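Local atomic coordinates of peroxiredoxin 5 (Alvinella pompejana, PDB entry 2XHF), a protein that probably reduces hydrogen peroxide and organic hydroperoxides as a thiol-dependent antioxidant enzyme of the peroxiredoxin family. Residues I46-G52 with R132-M138; H61-Y65 with I154-C159. All blocks are in the same frame, centred on the assembly; numbering follows the deposited sequence.

How the interactions relate
Interaction 1 joins strands 44-49 and 136-141 in the middle of the thioredoxin-fold sheet, and interaction 2 brings together the starts of helices 62-67 and 156-165 over one face of it, the centres about 12 Å apart. Tyr65 links them: its OH lies 3.5 Å from Ala137 CB, and its ring stacks on that of Phe48. Ile46 CD1 touches Cys159 SG at 3.3 Å, while Arg135 CD packs on Ile154 CD1 at 3.6 Å. The connection from strand 44-49 to helix 62-67 holds the peroxidatic cysteine in peroxiredoxins, so interactions 1 and 2 probably lie at either end of the active-site loop; the deposited sequence has no cysteine there, and Cys159 is outside it.

Interaction 1: residues I46-G52 with R132-M138; sequences ILFSVVG and RSRRYAM
Ser49 and Tyr136 meet because each first torsion sets its side chain between the backbone N and the carbonyl carbon (63° and 57°), placing Ser49 over one face of the tyrosine ring. Ser49 CB makes a CH-pi contact 3.9 Å from the ring centroid. Its OG is gripped twice: it donates to Arg134 O at 2.8 Å, in the carbonyl plane and on a lone pair, and accepts from Tyr136 N at 2.9 Å. Arg134 O also receives Ser133 OG. These bonds continue an antiparallel pairing of the thioredoxin-fold sheet, in which Leu47 and Met138 form a hydrogen-bonded pair and Phe48 faces Ala137 in a non-hydrogen-bonded one. Leu47 and Met138 run side by side, CD2 meeting CE at 4.0 Å; Phe48 CB touches Ala137 CB on the other face. Tyr136 also packs on Phe114 and Leu118 of helix 113-118; an alanine here would probably uncover Ser49 CB and open a gap beneath that helix. Beyond the strand, Arg132, bent at chi2, crosses Val51 at about a right angle and offers NH1 edge-on to Val51 O at 3.2 Å. Its NE is bound by Asn130 and its NH2 forms a salt bridge to Asp87 of the second subunit. Val51 CG2 lies 3.7 Å from Arg135 NH1, while Arg135 NE pairs with Glu151. A water joins Ser49 O to Tyr136 O.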
ATOM      1  N   ILE A  46       0.768  23.889  -0.423  1.00 13.06           N
ATOM      2  CA  ILE A  46       1.991  23.113  -0.372  1.00 12.78           C
ATOM      3  C   ILE A  46       1.697  21.725  -0.911  1.00 12.39           C
ATOM      4  O   ILE A  46       0.677  21.128  -0.579  1.00 12.87           O
ATOM      5  CB  ILE A  46       2.494  22.978   1.075  1.00 14.55           C
ATOM      6  CG1 ILE A  46       2.876  24.336   1.645  1.00 16.08           C
ATOM      7  CG2 ILE A  46       3.701  22.029   1.120  1.00 18.47           C
ATOM      8  CD1 ILE A  46       2.833  24.392   3.168  1.00 20.56           C
ATOM      9  N   LEU A  47       2.577  21.231  -1.771  1.00 12.80           N
ATOM     10  CA  LEU A  47       2.531  19.859  -2.256  1.00 12.63           C
ATOM     11  C   LEU A  47       3.867  19.197  -1.980  1.00 13.72           C
ATOM     12  O   LEU A  47       4.910  19.685  -2.435  1.00 15.67           O
ATOM     13  CB  LEU A  47       2.256  19.820  -3.767  1.00 13.38           C
ATOM     14  CG  LEU A  47       2.199  18.410  -4.389  1.00 14.02           C
ATOM     15  CD1 LEU A  47       1.013  17.590  -3.841  1.00 15.66           C
ATOM     16  CD2 LEU A  47       2.118  18.492  -5.916  1.00 20.86           C
ATOM     17  N   PHE A  48       3.853  18.104  -1.224  1.00 12.93           N
ATOM     18  CA  PHE A  48       5.085  17.373  -0.973  1.00 13.52           C
ATOM     19  C   PHE A  48       4.845  15.890  -1.156  1.00 12.23           C
ATOM     20  O   PHE A  48       3.707  15.403  -1.048  1.00 14.78           O
ATOM     21  CB  PHE A  48       5.678  17.672   0.424  1.00 15.23           C
ATOM     22  CG  PHE A  48       4.897  17.074   1.574  1.00 15.00           C
ATOM     23  CD1 PHE A  48       3.799  17.729   2.097  1.00 15.18           C
ATOM     24  CD2 PHE A  48       5.277  15.866   2.135  1.00 15.66           C
ATOM     25  CE1 PHE A  48       3.085  17.190   3.140  1.00 17.99           C
ATOM     26  CE2 PHE A  48       4.572  15.339   3.187  1.00 15.29           C
ATOM     27  CZ  PHE A  48       3.477  15.993   3.685  1.00 16.03           C
ATOM     28  N   SER A  49       5.917  15.176  -1.484  1.00 13.90           N
ATOM     29  CA  SER A  49       5.824  13.745  -1.738  1.00 14.23           C
ATOM     30  C   SER A  49       6.476  12.881  -0.665  1.00 13.08           C
ATOM     31  O   SER A  49       7.388  13.318   0.044  1.00 16.01           O
ATOM     32  CB  SER A  49       6.450  13.435  -3.085  1.00 15.77           C
ATOM     33  OG  SER A  49       7.832  13.774  -3.049  1.00 16.77           O
ATOM     34  N   VAL A  50       6.019  11.638  -0.594  1.00 14.02           N
ATOM     35  CA  VAL A  50       6.733  10.591   0.118  1.00 14.45           C
ATOM     36  C   VAL A  50       6.911   9.406  -0.819  1.00 15.66           C
ATOM     37  O   VAL A  50       6.180   9.266  -1.788  1.00 14.68           O
ATOM     38  CB  VAL A  50       6.009  10.155   1.407  1.00 13.96           C
ATOM     39  CG1 VAL A  50       5.957  11.298   2.398  1.00 17.35           C
ATOM     40  CG2 VAL A  50       4.617   9.565   1.107  1.00 15.35           C
ATOM     41  N   VAL A  51       7.886   8.549  -0.507  1.00 13.53           N
ATOM     42  CA  VAL A  51       8.159   7.374  -1.315  1.00 14.90           C
ATOM     43  C   VAL A  51       6.994   6.387  -1.233  1.00 13.09           C
ATOM     44  O   VAL A  51       6.646   5.721  -2.202  1.00 14.89           O
ATOM     45  CB  VAL A  51       9.504   6.735  -0.893  1.00 15.38           C
ATOM     46  CG1 VAL A  51       9.763   5.415  -1.638  1.00 17.95           C
ATOM     47  CG2 VAL A  51      10.625   7.747  -1.146  1.00 16.97           C
ATOM     48  N   GLY A  52       6.395   6.271  -0.062  1.00 12.38           N
ATOM     49  CA  GLY A  52       5.216   5.456   0.051  1.00 13.66           C
ATOM     50  C   GLY A  52       4.638   5.454   1.435  1.00 11.15           C
ATOM     51  O   GLY A  52       5.347   5.645   2.415  1.00 11.86           O
ATOM     52  N   ARG A 132       8.379   4.594  -7.452  1.00 17.13           N
ATOM     53  CA  ARG A 132       7.715   5.530  -6.582  1.00 16.75           C
ATOM     54  C   ARG A 132       8.233   6.909  -6.922  1.00 19.81           C
ATOM     55  O   ARG A 132       8.953   7.094  -7.893  1.00 27.81           O
ATOM     56  CB  ARG A 132       8.000   5.175  -5.130  1.00 17.92           C
ATOM     57  CG  ARG A 132       7.564   3.750  -4.762  1.00 18.71           C
ATOM     58  CD  ARG A 132       6.046   3.567  -4.882  1.00 15.98           C
ATOM     59  NE  ARG A 132       5.613   2.238  -4.440  1.00 14.57           N
ATOM     60  CZ  ARG A 132       5.319   1.900  -3.189  1.00 14.99           C
ATOM     61  NH1 ARG A 132       5.325   2.806  -2.223  1.00 14.39           N
ATOM     62  NH2 ARG A 132       4.959   0.659  -2.903  1.00 16.68           N
ATOM     63  N   SER A 133       7.849   7.889  -6.133  1.00 17.39           N
ATOM     64  CA  SER A 133       8.318   9.245  -6.355  1.00 18.13           C
ATOM     65  C   SER A 133       9.522   9.552  -5.501  1.00 17.17           C
ATOM     66  O   SER A 133       9.578   9.144  -4.343  1.00 18.05           O
ATOM     67  CB  SER A 133       7.229  10.231  -5.967  1.00 18.97           C
ATOM     68  OG  SER A 133       7.595  11.569  -6.293  1.00 22.54           O
ATOM     69  N   ARG A 134      10.438  10.337  -6.052  1.00 18.84           N
ATOM     70  CA  ARG A 134      11.459  10.995  -5.260  1.00 20.23           C
ATOM     71  C   ARG A 134      10.790  12.014  -4.373  1.00 17.42           C
ATOM     72  O   ARG A 134       9.667  12.433  -4.653  1.00 18.17           O
ATOM     73  CB  ARG A 134      12.448  11.741  -6.159  1.00 26.44           C
ATOM     74  CG  ARG A 134      13.214  10.847  -7.107  1.00 40.14           C
ATOM     75  CD  ARG A 134      14.288  11.600  -7.876  1.00 50.75           C
ATOM     76  NE  ARG A 134      14.705  10.834  -9.045  1.00 56.62           N
ATOM     77  CZ  ARG A 134      15.622   9.869  -9.043  1.00 61.84           C
ATOM     78  NH1 ARG A 134      16.262   9.536  -7.924  1.00 66.93           N
ATOM     79  NH2 ARG A 134      15.906   9.236 -10.173  1.00 67.51           N
ATOM     80  N   ARG A 135      11.491  12.444  -3.329  1.00 20.83           N
ATOM     81  CA  ARG A 135      10.973  13.419  -2.392  1.00 19.97           C
ATOM     82  C   ARG A 135      11.186  14.845  -2.892  1.00 19.90           C
ATOM     83  O   ARG A 135      12.303  15.223  -3.293  1.00 25.53           O
ATOM     84  CB  ARG A 135      11.623  13.243  -1.016  1.00 21.86           C
ATOM     85  CG  ARG A 135      11.290  11.929  -0.326  1.00 29.05           C
ATOM     86  CD  ARG A 135      11.797  11.917   1.095  1.00 47.03           C
ATOM     87  NE  ARG A 135      13.199  11.527   1.150  1.00 58.56           N
ATOM     88  CZ  ARG A 135      13.628  10.279   1.329  1.00 68.86           C
ATOM     89  NH1 ARG A 135      12.766   9.283   1.487  1.00 69.40           N
ATOM     90  NH2 ARG A 135      14.929  10.023   1.360  1.00 79.64           N
ATOM     91  N   TYR A 136      10.107  15.619  -2.878  1.00 18.52           N
ATOM     92  CA  TYR A 136      10.155  17.048  -3.145  1.00 17.73           C
ATOM     93  C   TYR A 136       9.126  17.773  -2.282  1.00 16.83           C
ATOM     94  O   TYR A 136       8.233  17.167  -1.685  1.00 15.32           O
ATOM     95  CB  TYR A 136       9.910  17.351  -4.628  1.00 19.01           C
ATOM     96  CG  TYR A 136       8.597  16.801  -5.131  1.00 17.31           C
ATOM     97  CD1 TYR A 136       7.413  17.466  -4.883  1.00 18.50           C
ATOM     98  CD2 TYR A 136       8.540  15.600  -5.826  1.00 18.62           C
ATOM     99  CE1 TYR A 136       6.204  16.962  -5.317  1.00 16.58           C
ATOM    100  CE2 TYR A 136       7.324  15.083  -6.259  1.00 17.23           C
ATOM    101  CZ  TYR A 136       6.170  15.776  -6.005  1.00 17.69           C
ATOM    102  OH  TYR A 136       4.972  15.271  -6.435  1.00 16.98           O
ATOM    103  N   ALA A 137       9.245  19.087  -2.220  1.00 17.69           N
ATOM    104  CA  ALA A 137       8.230  19.941  -1.604  1.00 15.80           C
ATOM    105  C   ALA A 137       8.140  21.206  -2.448  1.00 16.23           C
ATOM    106  O   ALA A 137       9.159  21.818  -2.761  1.00 21.91           O
ATOM    107  CB  ALA A 137       8.580  20.272  -0.170  1.00 18.02           C
ATOM    108  N   MET A 138       6.921  21.594  -2.812  1.00 17.48           N
ATOM    109  CA  MET A 138       6.714  22.746  -3.659  1.00 15.55           C
ATOM    110  C   MET A 138       5.665  23.648  -3.083  1.00 15.43           C
ATOM    111  O   MET A 138       4.699  23.188  -2.467  1.00 16.83           O
ATOM    112  CB  MET A 138       6.259  22.287  -5.045  1.00 19.77           C
ATOM    113  CG  MET A 138       7.341  21.489  -5.780  1.00 25.71           C
ATOM    114  SD  MET A 138       6.855  20.974  -7.434  1.00 32.73           S
ATOM    115  CE  MET A 138       5.118  20.822  -7.141  1.00 27.96           C
TER
HETATM  116  O   HOH W   1       8.950  15.529   0.531  1.00 19.03           O
HETATM  117  O   HOH W   2       5.705   7.695  -3.999  1.00 16.94           O
HETATM  118  O   HOH W   3       9.389   9.144   2.064  1.00 14.92           O

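Interaction 2: residues H61-Y65 with I154-C159; sequences HIPEY and ITGLAC
Glu64 OE1 accepts a hydrogen bond from Leu157 N at 2.9 Å, the donor lying above the carboxylate plane and the N-H pointing within 18° of the oxygen. CG stands anti to the backbone N (chi1 -167°), which sends the extended chain across Gly156 to the first turn of helix 156-165. The carboxylate therefore sits by the amino end of that helix, where the helix dipole would be expected to favour its negative charge. Thr155 caps the same end, its OG1 accepting from Ala158 N at 3.1 Å. In the thioredoxin fold of this enzyme, the C-terminal helix 156-165 and helix 62-67 lie on the same face of the central sheet, and the contact joins their amino ends. Glu64 CG can lie 3.6 Å from Gly156 CA because glycine has no CB, which would collide with it. Waters bridge other polar groups. One joins Tyr65 OH to Ile154 O, and another, in the plane of the His61 ring, meets ND1 at 3.0 Å and bonds weakly to Gly156 N. The rings supply the remaining contacts. His61 lays one face over Ile154 O, offset toward the rim, with CG at 3.4 Å, while the Ile154 side chain crosses the His61 side chain obliquely, its CD1 3.6 Å from His61 NE2. Gly156 CA lies over a face of the Tyr65 ring, and Cys159 SG comes to its edge, 3.9 Å from CE1, a sulfur-aromatic contact.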
ATOM      1  N   HIS A  61       8.840  14.024   8.113  1.00 17.16           N
ATOM      2  CA  HIS A  61       8.596  15.462   7.971  1.00 17.93           C
ATOM      3  C   HIS A  61       7.190  15.894   8.286  1.00 17.09           C
ATOM      4  O   HIS A  61       6.957  17.056   8.603  1.00 18.83           O
ATOM      5  CB  HIS A  61       9.006  15.892   6.576  1.00 19.83           C
ATOM      6  CG  HIS A  61      10.425  15.556   6.263  1.00 25.25           C
ATOM      7  ND1 HIS A  61      11.481  16.047   7.003  1.00 30.87           N
ATOM      8  CD2 HIS A  61      10.962  14.749   5.322  1.00 28.31           C
ATOM      9  CE1 HIS A  61      12.611  15.558   6.521  1.00 30.55           C
ATOM     10  NE2 HIS A  61      12.325  14.776   5.495  1.00 31.94           N
ATOM     11  N   ILE A  62       6.243  14.966   8.192  1.00 16.62           N
ATOM     12  CA  ILE A  62       4.865  15.280   8.501  1.00 15.81           C
ATOM     13  C   ILE A  62       4.681  15.943   9.877  1.00 15.31           C
ATOM     14  O   ILE A  62       3.974  16.932   9.990  1.00 16.98           O
ATOM     15  CB  ILE A  62       3.976  14.058   8.264  1.00 18.00           C
ATOM     16  CG1 ILE A  62       3.753  13.924   6.743  1.00 18.59           C
ATOM     17  CG2 ILE A  62       2.644  14.211   8.992  1.00 17.85           C
ATOM     18  CD1 ILE A  62       3.125  12.622   6.315  1.00 19.36           C
ATOM     19  N   PRO A  63       5.357  15.446  10.926  1.00 17.29           N
ATOM     20  CA  PRO A  63       5.168  16.091  12.230  1.00 19.58           C
ATOM     21  C   PRO A  63       5.493  17.589  12.214  1.00 18.38           C
ATOM     22  O   PRO A  63       4.768  18.364  12.848  1.00 17.80           O
ATOM     23  CB  PRO A  63       6.134  15.322  13.143  1.00 22.50           C
ATOM     24  CG  PRO A  63       6.241  14.009  12.516  1.00 21.91           C
ATOM     25  CD  PRO A  63       6.199  14.243  11.041  1.00 19.70           C
ATOM     26  N   GLU A  64       6.527  18.006  11.490  1.00 20.59           N
ATOM     27  CA  GLU A  64       6.862  19.429  11.440  1.00 23.48           C
ATOM     28  C   GLU A  64       5.869  20.225  10.606  1.00 18.56           C
ATOM     29  O   GLU A  64       5.539  21.342  10.985  1.00 21.21           O
ATOM     30  CB  GLU A  64       8.274  19.678  10.931  1.00 24.69           C
ATOM     31  CG  GLU A  64       8.742  21.114  11.172  1.00 35.06           C
ATOM     32  CD  GLU A  64      10.247  21.216  11.340  1.00 30.18           C
ATOM     33  OE1 GLU A  64      10.939  21.308  10.309  1.00 37.59           O
ATOM     34  OE2 GLU A  64      10.712  21.208  12.501  1.00 44.24           O
ATOM     35  N   TYR A  65       5.394  19.660   9.491  1.00 15.65           N
ATOM     36  CA  TYR A  65       4.316  20.301   8.739  1.00 16.55           C
ATOM     37  C   TYR A  65       3.112  20.517   9.650  1.00 14.31           C
ATOM     38  O   TYR A  65       2.511  21.585   9.655  1.00 16.40           O
ATOM     39  CB  TYR A  65       3.867  19.479   7.515  1.00 17.12           C
ATOM     40  CG  TYR A  65       4.802  19.507   6.325  1.00 16.61           C
ATOM     41  CD1 TYR A  65       4.930  20.639   5.529  1.00 20.37           C
ATOM     42  CD2 TYR A  65       5.506  18.376   5.964  1.00 17.66           C
ATOM     43  CE1 TYR A  65       5.775  20.646   4.418  1.00 17.54           C
ATOM     44  CE2 TYR A  65       6.363  18.373   4.879  1.00 19.85           C
ATOM     45  CZ  TYR A  65       6.480  19.505   4.100  1.00 18.03           C
ATOM     46  OH  TYR A  65       7.317  19.479   3.014  1.00 21.15           O
ATOM     47  N   ILE A 154      13.503  19.535   2.655  1.00 35.20           N
ATOM     48  CA  ILE A 154      12.099  19.112   2.575  1.00 30.74           C
ATOM     49  C   ILE A 154      11.484  18.991   3.966  1.00 35.20           C
ATOM     50  O   ILE A 154      10.544  18.229   4.178  1.00 25.96           O
ATOM     51  CB  ILE A 154      11.972  17.785   1.814  1.00 33.04           C
ATOM     52  CG1 ILE A 154      12.836  16.708   2.464  1.00 40.56           C
ATOM     53  CG2 ILE A 154      12.377  17.984   0.356  1.00 38.77           C
ATOM     54  CD1 ILE A 154      12.551  15.301   1.960  1.00 47.46           C
ATOM     55  N   THR A 155      12.004  19.767   4.913  1.00 35.10           N
ATOM     56  CA  THR A 155      11.455  19.778   6.262  1.00 27.75           C
ATOM     57  C   THR A 155      10.291  20.765   6.345  1.00 25.46           C
ATOM     58  O   THR A 155      10.043  21.525   5.413  1.00 26.19           O
ATOM     59  CB  THR A 155      12.514  20.194   7.295  1.00 29.95           C
ATOM     60  OG1 THR A 155      13.023  21.488   6.959  1.00 27.41           O
ATOM     61  CG2 THR A 155      13.663  19.199   7.327  1.00 33.93           C
ATOM     62  N   GLY A 156       9.562  20.761   7.459  1.00 25.17           N
ATOM     63  CA  GLY A 156       8.509  21.748   7.635  1.00 28.66           C
ATOM     64  C   GLY A 156       9.065  23.163   7.597  1.00 34.72           C
ATOM     65  O   GLY A 156       8.532  24.068   6.930  1.00 31.45           O
ATOM     66  N   LEU A 157      10.147  23.346   8.340  1.00 33.59           N
ATOM     67  CA  LEU A 157      10.821  24.631   8.456  1.00 24.85           C
ATOM     68  C   LEU A 157      11.219  25.154   7.085  1.00 31.59           C
ATOM     69  O   LEU A 157      11.015  26.335   6.749  1.00 26.85           O
ATOM     70  CB  LEU A 157      12.049  24.468   9.339  1.00 35.89           C
ATOM     71  CG  LEU A 157      12.921  25.714   9.457  1.00 33.84           C
ATOM     72  CD1 LEU A 157      12.069  26.912   9.846  1.00 37.46           C
ATOM     73  CD2 LEU A 157      14.053  25.486  10.437  1.00 44.76           C
ATOM     74  N   ALA A 158      11.819  24.284   6.291  1.00 29.32           N
ATOM     75  CA  ALA A 158      12.287  24.707   4.986  1.00 30.80           C
ATOM     76  C   ALA A 158      11.102  25.320   4.254  1.00 28.59           C
ATOM     77  O   ALA A 158      11.205  26.350   3.579  1.00 31.50           O
ATOM     78  CB  ALA A 158      12.852  23.527   4.214  1.00 32.86           C
ATOM     79  N   CYS A 159       9.958  24.670   4.414  1.00 26.15           N
ATOM     80  CA  CYS A 159       8.758  25.110   3.762  1.00 29.76           C
ATOM     81  C   CYS A 159       8.303  26.528   4.209  1.00 35.42           C
ATOM     82  O   CYS A 159       7.973  27.401   3.389  1.00 27.43           O
ATOM     83  CB  CYS A 159       7.661  24.062   4.011  1.00 31.56           C
ATOM     84  SG  CYS A 159       6.161  24.330   3.170  1.00 29.72           S
TER
HETATM   85  O   HOH W   4      10.753  18.032   9.171  1.00 26.85           O
HETATM   86  O   HOH W   5       8.686  16.876   2.893  1.00 24.59           O
HETATM   87  O   HOH W   6       9.415  21.043   2.995  1.00 25.29           O